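Local coordinates for protein GH3 beta-N-acetylglucosaminidase (Paenibacillaceae, PDB 6K5J) that hydrolyses terminal beta-linked N-acetylglucosamine residues from its substrates, as a family 3 glycoside hydrolase, at residues Asn133-Leu138 and Arg170-Ala175; Leu138-Asn143 and Glu159-Leu164. All coordinates share one frame; numbering follows the deposited sequence.

Interaction 1: residues Asn133-Leu138 and Arg170-Ala175; sequences NFAPSL and RGFQDA
Phe172 drives its ring from helix 158-174 against Asn133, Ala135 and Pro136, and every close contact between the two segments goes to this ring. Asn133 comes nearest. Its ND2 lies 3.4 Å from Phe172 CE1, and the amide plane stands 82° from the ring plane. CG of Asn133 is anti to the backbone N (chi1 -166°), which sends the amide toward the helix. ND2 donates to the backbone oxygen of Gln84 and meets the ring by contact alone. On another part of the ring, Ala135 CB sits 3.8 Å from Phe172 CE2. The Pro136 ring runs past Phe172 in the opposite direction, with CD of Pro136 4.0 Å from CE2 of Phe172. A cis peptide precedes Pro136, and the backbone at Ala135 lies close enough for its C atom to touch CE2 as well. Ala118 and Ile121 of helix 111-127 pack on Phe172 too, and the four touching residues are all buried.

The solvent side of the helix is different. Arg170 and Asp174 are exposed and take no part in the contact. They pair with each other over a long salt bridge, Arg170 NH1 to Asp174 OD2 at 3.4 Å. Glu167 and Tyr115 add further partners there.

No hydrogen bond or salt bridge joins the two segments. Across them the helix meets the end of strand 132-133 and the loop after it through close packing round one aromatic ring. One amide is among the contacts, and its polar need is met elsewhere.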
ATOM      1  N   ASN A 133       0.318  -1.352 -11.262  1.00 18.06           N
ATOM      2  CA  ASN A 133       0.541  -1.300  -9.819  1.00 18.36           C
ATOM      3  C   ASN A 133      -0.697  -0.692  -9.190  1.00 19.93           C
ATOM      4  O   ASN A 133      -1.219   0.308  -9.691  1.00 17.71           O
ATOM      5  CB  ASN A 133       1.797  -0.469  -9.468  1.00 17.06           C
ATOM      6  CG  ASN A 133       2.277  -0.668  -8.023  1.00 18.57           C
ATOM      7  OD1 ASN A 133       1.812  -1.556  -7.314  1.00 17.37           O
ATOM      8  ND2 ASN A 133       3.241   0.157  -7.602  1.00 18.65           N
ATOM      9  N   PHE A 134      -1.178  -1.295  -8.110  1.00 18.77           N
ATOM     10  CA  PHE A 134      -2.286  -0.689  -7.380  1.00 18.65           C
ATOM     11  C   PHE A 134      -1.716   0.323  -6.389  1.00 20.51           C
ATOM     12  O   PHE A 134      -1.677   0.125  -5.174  1.00 19.03           O
ATOM     13  CB  PHE A 134      -3.149  -1.760  -6.730  1.00 17.34           C
ATOM     14  CG  PHE A 134      -3.962  -2.542  -7.722  1.00 18.20           C
ATOM     15  CD1 PHE A 134      -4.384  -1.939  -8.903  1.00 20.86           C
ATOM     16  CD2 PHE A 134      -4.299  -3.857  -7.493  1.00 22.82           C
ATOM     17  CE1 PHE A 134      -5.145  -2.633  -9.832  1.00 22.53           C
ATOM     18  CE2 PHE A 134      -5.058  -4.567  -8.426  1.00 22.63           C
ATOM     19  CZ  PHE A 134      -5.476  -3.943  -9.596  1.00 19.37           C
ATOM     20  N   ALA A 135      -1.268   1.432  -6.964  1.00 17.43           N
ATOM     21  CA  ALA A 135      -0.585   2.506  -6.261  1.00 18.76           C
ATOM     22  C   ALA A 135      -0.515   3.702  -7.204  1.00 15.38           C
ATOM     23  O   ALA A 135      -0.552   3.521  -8.425  1.00 17.72           O
ATOM     24  CB  ALA A 135       0.825   2.077  -5.819  1.00 15.21           C
ATOM     25  N   PRO A 136      -0.398   4.931  -6.666  1.00 15.72           N
ATOM     26  CA  PRO A 136      -0.295   5.263  -5.244  1.00 17.12           C
ATOM     27  C   PRO A 136      -1.652   5.447  -4.569  1.00 21.01           C
ATOM     28  O   PRO A 136      -2.627   5.824  -5.221  1.00 16.81           O
ATOM     29  CB  PRO A 136       0.465   6.594  -5.255  1.00 17.57           C
ATOM     30  CG  PRO A 136      -0.058   7.274  -6.501  1.00 19.31           C
ATOM     31  CD  PRO A 136      -0.302   6.138  -7.512  1.00 15.71           C
ATOM     32  N   SER A 137      -1.704   5.196  -3.264  1.00 16.22           N
ATOM     33  CA  SER A 137      -2.802   5.737  -2.475  1.00 19.03           C
ATOM     34  C   SER A 137      -2.776   7.261  -2.525  1.00 20.72           C
ATOM     35  O   SER A 137      -1.747   7.882  -2.240  1.00 18.30           O
ATOM     36  CB  SER A 137      -2.701   5.278  -1.024  1.00 18.09           C
ATOM     37  OG  SER A 137      -3.578   6.033  -0.194  1.00 17.65           O
ATOM     38  N   LEU A 138      -3.914   7.860  -2.891  1.00 16.96           N
ATOM     39  CA  LEU A 138      -4.147   9.287  -2.740  1.00 17.06           C
ATOM     40  C   LEU A 138      -5.065   9.577  -1.562  1.00 17.18           C
ATOM     41  O   LEU A 138      -5.653  10.664  -1.485  1.00 19.55           O
ATOM     42  CB  LEU A 138      -4.731   9.879  -4.029  1.00 18.02           C
ATOM     43  CG  LEU A 138      -3.822   9.794  -5.260  1.00 17.51           C
ATOM     44  CD1 LEU A 138      -4.449  10.577  -6.423  1.00 17.87           C
ATOM     45  CD2 LEU A 138      -2.420  10.326  -4.939  1.00 16.47           C
ATOM     46  N   ARG A 170       3.487   9.699 -12.144  1.00 17.41           N
ATOM     47  CA  ARG A 170       4.395   9.908 -13.271  1.00 19.37           C
ATOM     48  C   ARG A 170       5.598   8.966 -13.214  1.00 22.29           C
ATOM     49  O   ARG A 170       6.034   8.444 -14.246  1.00 21.40           O
ATOM     50  CB  ARG A 170       4.857  11.365 -13.307  1.00 19.11           C
ATOM     51  CG  ARG A 170       5.586  11.758 -14.593  1.00 25.97           C
ATOM     52  CD  ARG A 170       5.754  13.277 -14.690  1.00 29.35           C
ATOM     53  NE  ARG A 170       6.708  13.779 -13.706  1.00 25.24           N
ATOM     54  CZ  ARG A 170       8.022  13.816 -13.893  1.00 30.34           C
ATOM     55  NH1 ARG A 170       8.542  13.372 -15.034  1.00 31.92           N
ATOM     56  NH2 ARG A 170       8.815  14.290 -12.942  1.00 28.77           N
ATOM     57  N   GLY A 171       6.160   8.748 -12.023  1.00 18.93           N
ATOM     58  CA  GLY A 171       7.281   7.820 -11.910  1.00 20.92           C
ATOM     59  C   GLY A 171       6.913   6.395 -12.286  1.00 20.58           C
ATOM     60  O   GLY A 171       7.682   5.702 -12.960  1.00 17.78           O
ATOM     61  N   PHE A 172       5.734   5.930 -11.848  1.00 18.35           N
ATOM     62  CA  PHE A 172       5.267   4.605 -12.257  1.00 19.00           C
ATOM     63  C   PHE A 172       5.077   4.546 -13.771  1.00 18.21           C
ATOM     64  O   PHE A 172       5.568   3.627 -14.437  1.00 19.46           O
ATOM     65  CB  PHE A 172       3.944   4.247 -11.566  1.00 16.27           C
ATOM     66  CG  PHE A 172       4.061   3.957 -10.087  1.00 17.73           C
ATOM     67  CD1 PHE A 172       5.068   3.139  -9.589  1.00 19.30           C
ATOM     68  CD2 PHE A 172       3.134   4.490  -9.199  1.00 18.88           C
ATOM     69  CE1 PHE A 172       5.155   2.873  -8.238  1.00 15.19           C
ATOM     70  CE2 PHE A 172       3.220   4.245  -7.828  1.00 17.36           C
ATOM     71  CZ  PHE A 172       4.235   3.441  -7.350  1.00 17.70           C
ATOM     72  N   GLN A 173       4.352   5.515 -14.333  1.00 16.84           N
ATOM     73  CA  GLN A 173       3.984   5.408 -15.745  1.00 18.37           C
ATOM     74  C   GLN A 173       5.168   5.690 -16.668  1.00 21.32           C
ATOM     75  O   GLN A 173       5.252   5.097 -17.747  1.00 19.98           O
ATOM     76  CB  GLN A 173       2.783   6.315 -16.037  1.00 21.47           C
ATOM     77  CG  GLN A 173       1.525   5.721 -15.381  1.00 20.80           C
ATOM     78  CD  GLN A 173       0.265   6.558 -15.470  1.00 21.57           C
ATOM     79  OE1 GLN A 173      -0.787   6.126 -14.998  1.00 20.14           O
ATOM     80  NE2 GLN A 173       0.353   7.740 -16.067  1.00 19.54           N
ATOM     81  N   ASP A 174       6.109   6.545 -16.246  1.00 22.68           N
ATOM     82  CA  ASP A 174       7.349   6.733 -17.000  1.00 23.51           C
ATOM     83  C   ASP A 174       8.121   5.428 -17.130  1.00 24.84           C
ATOM     84  O   ASP A 174       8.803   5.206 -18.137  1.00 21.33           O
ATOM     85  CB  ASP A 174       8.239   7.788 -16.329  1.00 22.12           C
ATOM     86  CG  ASP A 174       7.841   9.208 -16.684  1.00 26.85           C
ATOM     87  OD1 ASP A 174       6.928   9.384 -17.512  1.00 25.56           O
ATOM     88  OD2 ASP A 174       8.439  10.154 -16.125  1.00 25.41           O
ATOM     89  N   ALA A 175       8.019   4.551 -16.134  1.00 22.47           N
ATOM     90  CA  ALA A 175       8.702   3.265 -16.154  1.00 22.86           C
ATOM     91  C   ALA A 175       7.903   2.182 -16.867  1.00 22.78           C
ATOM     92  O   ALA A 175       8.339   1.027 -16.894  1.00 27.90           O
ATOM     93  CB  ALA A 175       9.019   2.811 -14.726  1.00 21.13           C
TER

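Interaction 2: residues Leu138-Asn143 and Glu159-Leu164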
ATOM      1  N   LEU A 138      -3.914   7.860  -2.891  1.00 16.96           N
ATOM      2  CA  LEU A 138      -4.147   9.287  -2.740  1.00 17.06           C
ATOM      3  C   LEU A 138      -5.065   9.577  -1.562  1.00 17.18           C
ATOM      4  O   LEU A 138      -5.653  10.664  -1.485  1.00 19.55           O
ATOM      5  CB  LEU A 138      -4.731   9.879  -4.029  1.00 18.02           C
ATOM      6  CG  LEU A 138      -3.822   9.794  -5.260  1.00 17.51           C
ATOM      7  CD1 LEU A 138      -4.449  10.577  -6.423  1.00 17.87           C
ATOM      8  CD2 LEU A 138      -2.420  10.326  -4.939  1.00 16.47           C
ATOM      9  N   ASP A 139      -5.215   8.618  -0.654  1.00 17.42           N
ATOM     10  CA  ASP A 139      -6.000   8.866   0.546  1.00 17.24           C
ATOM     11  C   ASP A 139      -5.287   9.883   1.430  1.00 20.74           C
ATOM     12  O   ASP A 139      -4.055   9.923   1.501  1.00 18.81           O
ATOM     13  CB  ASP A 139      -6.245   7.561   1.300  1.00 17.85           C
ATOM     14  CG  ASP A 139      -6.842   6.473   0.409  1.00 20.23           C
ATOM     15  OD1 ASP A 139      -7.936   6.692  -0.163  1.00 19.05           O
ATOM     16  OD2 ASP A 139      -6.222   5.398   0.281  1.00 18.76           O
ATOM     17  N   ILE A 140      -6.076  10.730   2.087  1.00 17.91           N
ATOM     18  CA  ILE A 140      -5.568  11.803   2.935  1.00 18.02           C
ATOM     19  C   ILE A 140      -5.889  11.413   4.371  1.00 18.81           C
ATOM     20  O   ILE A 140      -7.058  11.437   4.784  1.00 18.50           O
ATOM     21  CB  ILE A 140      -6.184  13.166   2.573  1.00 17.73           C
ATOM     22  CG1 ILE A 140      -5.874  13.542   1.122  1.00 18.06           C
ATOM     23  CG2 ILE A 140      -5.658  14.264   3.504  1.00 18.06           C
ATOM     24  CD1 ILE A 140      -6.865  14.563   0.520  1.00 21.02           C
ATOM     25  N   ASN A 141      -4.862  11.037   5.137  1.00 16.65           N
ATOM     26  CA  ASN A 141      -5.064  10.487   6.480  1.00 16.97           C
ATOM     27  C   ASN A 141      -5.200  11.632   7.483  1.00 20.77           C
ATOM     28  O   ASN A 141      -4.290  11.956   8.248  1.00 22.47           O
ATOM     29  CB  ASN A 141      -3.925   9.550   6.859  1.00 20.63           C
ATOM     30  CG  ASN A 141      -4.324   8.554   7.928  1.00 20.65           C
ATOM     31  OD1 ASN A 141      -4.828   7.469   7.627  1.00 20.15           O
ATOM     32  ND2 ASN A 141      -4.095   8.914   9.188  1.00 19.54           N
ATOM     33  N   ASN A 142      -6.369  12.271   7.446  1.00 20.03           N
ATOM     34  CA  ASN A 142      -6.715  13.356   8.359  1.00 22.39           C
ATOM     35  C   ASN A 142      -7.321  12.845   9.661  1.00 22.60           C
ATOM     36  O   ASN A 142      -7.656  13.653  10.534  1.00 21.49           O
ATOM     37  CB  ASN A 142      -7.707  14.306   7.690  1.00 21.08           C
ATOM     38  CG  ASN A 142      -9.011  13.625   7.391  1.00 24.12           C
ATOM     39  OD1 ASN A 142      -9.049  12.671   6.624  1.00 24.22           O
ATOM     40  ND2 ASN A 142     -10.083  14.068   8.037  1.00 29.61           N
ATOM     41  N   ASN A 143      -7.498  11.536   9.791  1.00 19.67           N
ATOM     42  CA  ASN A 143      -8.005  10.914  11.014  1.00 18.31           C
ATOM     43  C   ASN A 143      -6.923  10.029  11.612  1.00 17.69           C
ATOM     44  O   ASN A 143      -6.622   8.964  11.041  1.00 19.04           O
ATOM     45  CB  ASN A 143      -9.256  10.089  10.714  1.00 19.50           C
ATOM     46  CG  ASN A 143      -9.797   9.382  11.940  1.00 25.29           C
ATOM     47  OD1 ASN A 143      -9.340   9.609  13.066  1.00 22.71           O
ATOM     48  ND2 ASN A 143     -10.797   8.539  11.734  1.00 27.64           N
ATOM     49  N   GLU A 159      -3.020  19.253  -0.300  1.00 20.95           N
ATOM     50  CA  GLU A 159      -1.910  19.822  -1.061  1.00 23.80           C
ATOM     51  C   GLU A 159      -0.719  18.871  -1.101  1.00 22.16           C
ATOM     52  O   GLU A 159      -0.129  18.639  -2.163  1.00 21.46           O
ATOM     53  CB  GLU A 159      -1.502  21.168  -0.464  1.00 25.76           C
ATOM     54  CG  GLU A 159      -0.520  21.944  -1.319  1.00 34.98           C
ATOM     55  CD  GLU A 159       0.938  21.599  -1.039  1.00 35.38           C
ATOM     56  OE1 GLU A 159       1.238  20.972   0.007  1.00 37.43           O
ATOM     57  OE2 GLU A 159       1.794  21.963  -1.876  1.00 43.33           O
ATOM     58  N   LEU A 160      -0.334  18.331   0.057  1.00 21.01           N
ATOM     59  CA  LEU A 160       0.826  17.443   0.110  1.00 21.94           C
ATOM     60  C   LEU A 160       0.565  16.153  -0.658  1.00 19.73           C
ATOM     61  O   LEU A 160       1.412  15.700  -1.437  1.00 19.87           O
ATOM     62  CB  LEU A 160       1.182  17.132   1.564  1.00 21.97           C
ATOM     63  CG  LEU A 160       2.358  16.162   1.720  1.00 22.18           C
ATOM     64  CD1 LEU A 160       3.650  16.857   1.337  1.00 20.89           C
ATOM     65  CD2 LEU A 160       2.427  15.609   3.146  1.00 22.75           C
ATOM     66  N   VAL A 161      -0.610  15.553  -0.450  1.00 19.91           N
ATOM     67  CA  VAL A 161      -0.952  14.299  -1.125  1.00 16.84           C
ATOM     68  C   VAL A 161      -1.021  14.497  -2.633  1.00 17.70           C
ATOM     69  O   VAL A 161      -0.538  13.657  -3.403  1.00 17.26           O
ATOM     70  CB  VAL A 161      -2.265  13.732  -0.549  1.00 18.05           C
ATOM     71  CG1 VAL A 161      -2.817  12.609  -1.424  1.00 16.55           C
ATOM     72  CG2 VAL A 161      -2.043  13.215   0.875  1.00 18.15           C
ATOM     73  N   ALA A 162      -1.598  15.616  -3.090  1.00 18.94           N
ATOM     74  CA  ALA A 162      -1.654  15.852  -4.531  1.00 19.62           C
ATOM     75  C   ALA A 162      -0.262  16.074  -5.113  1.00 20.07           C
ATOM     76  O   ALA A 162       0.054  15.564  -6.193  1.00 20.04           O
ATOM     77  CB  ALA A 162      -2.553  17.055  -4.851  1.00 20.35           C
ATOM     78  N   ARG A 163       0.573  16.844  -4.415  1.00 20.21           N
ATOM     79  CA  ARG A 163       1.884  17.203  -4.944  1.00 23.11           C
ATOM     80  C   ARG A 163       2.777  15.973  -5.072  1.00 22.93           C
ATOM     81  O   ARG A 163       3.428  15.764  -6.104  1.00 22.09           O
ATOM     82  CB  ARG A 163       2.530  18.257  -4.035  1.00 23.77           C
ATOM     83  CG  ARG A 163       3.886  18.744  -4.507  1.00 30.26           C
ATOM     84  CD  ARG A 163       4.269  20.077  -3.854  1.00 33.33           C
ATOM     85  NE  ARG A 163       3.844  20.162  -2.456  1.00 36.47           N
ATOM     86  CZ  ARG A 163       4.578  19.739  -1.432  1.00 30.28           C
ATOM     87  NH1 ARG A 163       5.758  19.183  -1.660  1.00 31.78           N
ATOM     88  NH2 ARG A 163       4.131  19.867  -0.191  1.00 33.00           N
ATOM     89  N   LEU A 164       2.803  15.136  -4.040  1.00 19.68           N
ATOM     90  CA  LEU A 164       3.623  13.930  -4.094  1.00 17.87           C
ATOM     91  C   LEU A 164       2.947  12.837  -4.913  1.00 17.82           C
ATOM     92  O   LEU A 164       3.617  12.113  -5.659  1.00 18.63           O
ATOM     93  CB  LEU A 164       3.905  13.416  -2.677  1.00 18.57           C
ATOM     94  CG  LEU A 164       5.133  13.955  -1.945  1.00 22.60           C
ATOM     95  CD1 LEU A 164       5.178  15.477  -1.961  1.00 22.20           C
ATOM     96  CD2 LEU A 164       5.154  13.407  -0.506  1.00 19.70           C
TER
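Asp139 OD2 is gripped by two groups, Ser137 OG and His183 ND1. OD1 accepts the backbone N of His187, so both carboxylate oxygens are tied down in a buried place. The CB bond of Asp139 leads away from segment 159-164, while its backbone oxygen faces the helix: Asp139 O lies 3.9 Å from Val161 CG2 and also accepts Ser153 OG.

Val161 makes nearly all of the helix side of the contact. Its two methyls divide the work. CG1 of Val161, anti to the backbone N (chi1 167°), touches Leu138 O at 3.4 Å. CG2 of Val161 meets Ile140 CG1 at 3.9 Å, and these two side chains lie at a slant to each other. Leu138 brings CD2 to 4.2 Å from Val161 CG1. Replacing Val161 by an alanine removes both methyls and is likely to open a gap beside Ile140 and Leu138, leaving both less firmly packed on the helix. Pro215 of helix 213-222 also touches Ile140 and Val161.

Elsewhere on the helix, Arg163 grips Glu159 side-on with two nitrogens. NE of Arg163 reaches OE2 of Glu159 at 2.8 Å, from above the carboxylate plane. NH2 reaches OE1, on its syn lone pair, in a nearly straight bond (169°). Arg163 NH1 goes on to Gly109 O.

The segment 138-143 belongs to the loop that leads from strand 132-133 to helix 158-174. Such a loop, running from a barrel strand into the next helix and lying back on it, is consistent with a beta-alpha unit of the TIM-barrel domain of family 3 glycoside hydrolases.

Interactions 1 and 2 belong to one beta-alpha unit. Their centres are 15 Å apart, and interaction 2 is nested inside the chain loop that interaction 1 closes. Both use helix 158-174: interaction 1 near its C-terminal end, interaction 2 near its start. Leu138 belongs to both, but touches the helix segment only in interaction 2. The chain from Asn133 to Ile140 is thus packed on the helix at two places, running against the helix direction. A NAG touches Phe134, whose CB bond leads away from segment 170-175, so the sugar probably lies on the far side of this chain. In interaction 1 the side chain of Asn133 is about 8 Å from the bound NAG. In interaction 2 the side chain of Asp139 is about 6 Å from the bound NAG.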